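Chloromuconate cycloisomerase (Rhodococcus opacus, PDB 4M0X) is a manganese-binding member of the enolase superfamily, built from an enolase-type N-terminal domain and a C-terminal domain of the TIM-barrel class. Local coordinates at residues I79-D82 / G87-S90; T251-A256 / A285-A290. All blocks are in the same frame, centred on the assembly; numbering follows the deposited sequence.

Contact 1 (I79-D82 / G87-S90)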
loop_
_atom_site.group_PDB
_atom_site.type_symbol
_atom_site.label_atom_id
_atom_site.label_comp_id
_atom_site.label_asym_id
_atom_site.label_seq_id
_atom_site.Cartn_x
_atom_site.Cartn_y
_atom_site.Cartn_z
ATOM N N ILE A 79 -28.088 35.075 19.106
ATOM C CA ILE A 79 -29.150 35.883 19.704
ATOM C C ILE A 79 -30.517 35.160 19.636
ATOM O O ILE A 79 -30.983 34.772 18.556
ATOM C CB ILE A 79 -29.266 37.249 19.000
ATOM C CG1 ILE A 79 -27.883 37.891 18.765
ATOM C CG2 ILE A 79 -30.250 38.155 19.732
ATOM C CD1 ILE A 79 -27.266 38.636 19.935
ATOM N N GLY A 80 -31.142 34.971 20.795
ATOM C CA GLY A 80 -32.474 34.368 20.880
ATOM C C GLY A 80 -32.492 32.862 21.067
ATOM O O GLY A 80 -33.576 32.253 21.174
ATOM N N ARG A 81 -31.292 32.270 21.096
ATOM C CA ARG A 81 -31.101 30.830 21.261
ATOM C C ARG A 81 -31.069 30.413 22.726
ATOM O O ARG A 81 -30.807 31.228 23.621
ATOM C CB ARG A 81 -29.815 30.395 20.559
ATOM C CG ARG A 81 -29.020 29.293 21.273
ATOM C CD ARG A 81 -27.923 28.576 20.453
ATOM N NE ARG A 81 -28.235 28.358 19.035
ATOM C CZ ARG A 81 -29.119 27.477 18.563
ATOM N NH1 ARG A 81 -29.801 26.703 19.414
ATOM N NH2 ARG A 81 -29.315 27.376 17.234
ATOM N N ASP A 82 -31.366 29.137 22.961
ATOM C CA ASP A 82 -31.202 28.518 24.273
ATOM C C ASP A 82 -29.700 28.347 24.606
ATOM O O ASP A 82 -28.980 27.600 23.930
ATOM C CB ASP A 82 -31.929 27.178 24.283
ATOM C CG ASP A 82 -32.005 26.537 25.671
ATOM O OD1 ASP A 82 -31.408 27.044 26.670
ATOM O OD2 ASP A 82 -32.677 25.480 25.738
ATOM N N GLY A 87 -24.120 22.627 21.365
ATOM C CA GLY A 87 -23.987 21.702 20.242
ATOM C C GLY A 87 -24.615 22.254 18.979
ATOM O O GLY A 87 -23.956 22.333 17.927
ATOM N N VAL A 88 -25.877 22.668 19.086
ATOM C CA VAL A 88 -26.630 23.142 17.909
ATOM C C VAL A 88 -26.119 24.499 17.450
ATOM O O VAL A 88 -26.203 24.836 16.262
ATOM C CB VAL A 88 -28.151 23.260 18.166
ATOM C CG1 VAL A 88 -28.895 23.526 16.847
ATOM C CG2 VAL A 88 -28.684 22.006 18.847
ATOM N N ALA A 89 -25.614 25.277 18.410
ATOM C CA ALA A 89 -25.107 26.599 18.123
ATOM C C ALA A 89 -23.842 26.429 17.290
ATOM O O ALA A 89 -23.598 27.192 16.347
ATOM C CB ALA A 89 -24.825 27.347 19.411
ATOM N N SER A 90 -23.060 25.399 17.615
ATOM C CA SER A 90 -21.838 25.132 16.875
ATOM C C SER A 90 -22.157 24.657 15.479
ATOM O O SER A 90 -21.528 25.105 14.522
ATOM C CB SER A 90 -20.965 24.124 17.588
ATOM O OG SER A 90 -20.536 24.644 18.815
#
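R81 reaches from its loop to helix 86-96, where its side chain rests on A89 and V88. The aliphatic part of the contact is with A89: R81 CD lies 3.5 Å from A89 CB, and R81 NE follows at 3.6 Å from the same methyl. The chain bends at CG-CD (chi3 -36°), which brings NE and the guanidinium alongside the helix, one face over the peptide link between V88 and A89. A89 N stands 4.1 Å above the R81 guanidinium plane, over the centre of the group. The far end meets V88, whose CG1 is anti to its backbone N (chi1 -171°) and lies 3.9 Å from R81 NH2. All of this is van der Waals packing; NE and NH1 are bonded elsewhere, to the carbonyl of V77 and to T85 OG1. These two bonds would restrain the rotation of the flat group against the helix. The loop 79-82 thus packs beside the first turn of helix 86-96 in the N-terminal domain, while backbone bonds from G80 and R81 to I5 tie it to the start of strand 5-17, and V88 also packs on L130 of a neighbouring subunit.

Contact 2 (T251-A256 / A285-A290)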
loop_
_atom_site.group_PDB
_atom_site.type_symbol
_atom_site.label_atom_id
_atom_site.label_comp_id
_atom_site.label_asym_id
_atom_site.label_seq_id
_atom_site.Cartn_x
_atom_site.Cartn_y
_atom_site.Cartn_z
ATOM N N THR A 251 -5.914 21.150 12.713
ATOM C CA THR A 251 -6.833 22.143 13.197
ATOM C C THR A 251 -8.199 21.558 13.212
ATOM O O THR A 251 -9.100 22.168 13.725
ATOM C CB THR A 251 -6.868 23.373 12.315
ATOM O OG1 THR A 251 -7.443 22.996 11.060
ATOM C CG2 THR A 251 -5.462 23.937 12.119
ATOM N N THR A 252 -8.369 20.387 12.628
ATOM C CA THR A 252 -9.676 19.772 12.644
ATOM C C THR A 252 -9.501 18.313 12.958
ATOM O O THR A 252 -8.444 17.727 12.730
ATOM C CB THR A 252 -10.478 19.927 11.303
ATOM O OG1 THR A 252 -9.983 19.010 10.298
ATOM C CG2 THR A 252 -10.448 21.355 10.781
ATOM N N VAL A 253 -10.575 17.770 13.485
ATOM C CA VAL A 253 -10.773 16.381 13.788
ATOM C C VAL A 253 -10.566 15.477 12.542
ATOM O O VAL A 253 -10.090 14.353 12.653
ATOM C CB VAL A 253 -12.187 16.251 14.478
ATOM C CG1 VAL A 253 -13.328 16.124 13.477
ATOM C CG2 VAL A 253 -12.226 15.146 15.504
ATOM N N GLN A 254 -10.889 15.977 11.352
ATOM C CA GLN A 254 -10.665 15.198 10.129
ATOM C C GLN A 254 -9.162 15.133 9.812
ATOM O O GLN A 254 -8.657 14.107 9.345
ATOM C CB GLN A 254 -11.458 15.776 8.930
ATOM C CG GLN A 254 -12.966 15.564 8.997
ATOM C CD GLN A 254 -13.764 16.656 9.745
ATOM O OE1 GLN A 254 -13.417 17.848 9.739
ATOM N NE2 GLN A 254 -14.857 16.249 10.363
ATOM N N GLN A 255 -8.462 16.244 10.051
ATOM C CA GLN A 255 -7.008 16.311 9.867
ATOM C C GLN A 255 -6.310 15.408 10.863
ATOM O O GLN A 255 -5.369 14.700 10.498
ATOM C CB GLN A 255 -6.530 17.745 9.996
ATOM C CG GLN A 255 -7.283 18.619 9.028
ATOM C CD GLN A 255 -6.754 20.030 8.917
ATOM O OE1 GLN A 255 -6.350 20.450 7.838
ATOM N NE2 GLN A 255 -6.761 20.768 10.017
ATOM N N ALA A 256 -6.790 15.436 12.107
ATOM C CA ALA A 256 -6.334 14.552 13.148
ATOM C C ALA A 256 -6.312 13.127 12.639
ATOM O O ALA A 256 -5.297 12.451 12.714
ATOM C CB ALA A 256 -7.243 14.648 14.356
ATOM N N ALA A 285 -7.933 15.720 20.743
ATOM C CA ALA A 285 -7.102 15.075 21.720
ATOM C C ALA A 285 -7.579 13.633 21.901
ATOM O O ALA A 285 -6.764 12.721 22.111
ATOM C CB ALA A 285 -7.117 15.848 23.037
ATOM N N ALA A 286 -8.886 13.413 21.804
ATOM C CA ALA A 286 -9.428 12.066 21.916
ATOM C C ALA A 286 -8.852 11.156 20.821
ATOM O O ALA A 286 -8.567 9.975 21.069
ATOM C CB ALA A 286 -10.946 12.094 21.850
ATOM N N ILE A 287 -8.696 11.724 19.622
ATOM C CA ILE A 287 -8.075 11.056 18.483
ATOM C C ILE A 287 -6.586 10.781 18.734
ATOM O O ILE A 287 -6.119 9.668 18.457
ATOM C CB ILE A 287 -8.298 11.822 17.150
ATOM C CG1 ILE A 287 -9.721 11.608 16.659
ATOM C CG2 ILE A 287 -7.384 11.294 16.038
ATOM C CD1 ILE A 287 -10.375 12.857 16.118
ATOM N N ALA A 288 -5.853 11.746 19.282
ATOM C CA ALA A 288 -4.513 11.427 19.765
ATOM C C ALA A 288 -4.538 10.207 20.673
ATOM O O ALA A 288 -3.869 9.226 20.385
ATOM C CB ALA A 288 -3.859 12.612 20.440
ATOM N N GLU A 289 -5.344 10.220 21.726
ATOM C CA GLU A 289 -5.430 9.026 22.582
ATOM C C GLU A 289 -5.696 7.728 21.784
ATOM O O GLU A 289 -5.014 6.705 21.961
ATOM C CB GLU A 289 -6.506 9.211 23.669
ATOM C CG GLU A 289 -6.521 8.168 24.787
ATOM C CD GLU A 289 -7.629 8.360 25.849
ATOM O OE1 GLU A 289 -7.894 7.362 26.553
ATOM O OE2 GLU A 289 -8.236 9.468 26.014
ATOM N N ALA A 290 -6.711 7.785 20.918
ATOM C CA ALA A 290 -7.192 6.625 20.172
ATOM C C ALA A 290 -6.123 6.088 19.256
ATOM O O ALA A 290 -6.218 4.956 18.813
ATOM C CB ALA A 290 -8.399 7.010 19.348
#
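No flat group takes part where I287 meets V253 and A256, so the contact has neither ring faces nor edges: branched aliphatic chains and one methyl meet there instead. I287, on helix 278-291, points at helix 253-262 and carries one side of the contact alone. Its chi1 of -76° sets CG1 beside the backbone N and leaves CG2 anti to it, where I287 CG2 touches A256 CB at 3.8 Å. The other branch ends in CD1, whose modelled placement is doubtful. V253 and I287 cross at about a right angle, with V253 CG2 nearest to I287 CD1, although their modelled separation is too short to be trusted. The contact therefore rests chiefly on the meeting of I287 CG2 with the methyl of A256.

The helix that bears V253 and A256 is capped at its start by T252, whose OG1 accepts from Q255 N at 3.2 Å (N-H...O angle 160°) and only weakly from Q254 N. A256 N is bonded to T252 O, which closes the first turn of the helix that I287 packs on. A256 and A288 both touch F268 of strand 267-270, and V253 packs against A290 of a neighbouring subunit.

Since all three touching residues are buried and their contacts apolar, exclusion of water and fit of shape, more than directed bonds, would hold these two neighbouring barrel helices together.

Overall arrangement
Contact 1 is complete well before the chain reaches contact 2. Their centres are 25 Å apart and their nearest atoms about 12 Å apart, so they do not touch. They share no helix or strand: contact 1 joins a loop to helix 86-96 in the N-terminal domain, whereas contact 2 joins helices 253-262 and 278-291, which flank strand 267-270 in the barrel-like C-terminal domain. Contact 1 is partly buried and lies further from the chain centre; contact 2 is fully buried. Each also lies against a neighbouring subunit, so each domain has local packing that adjoins an interface of the eight-chain assembly.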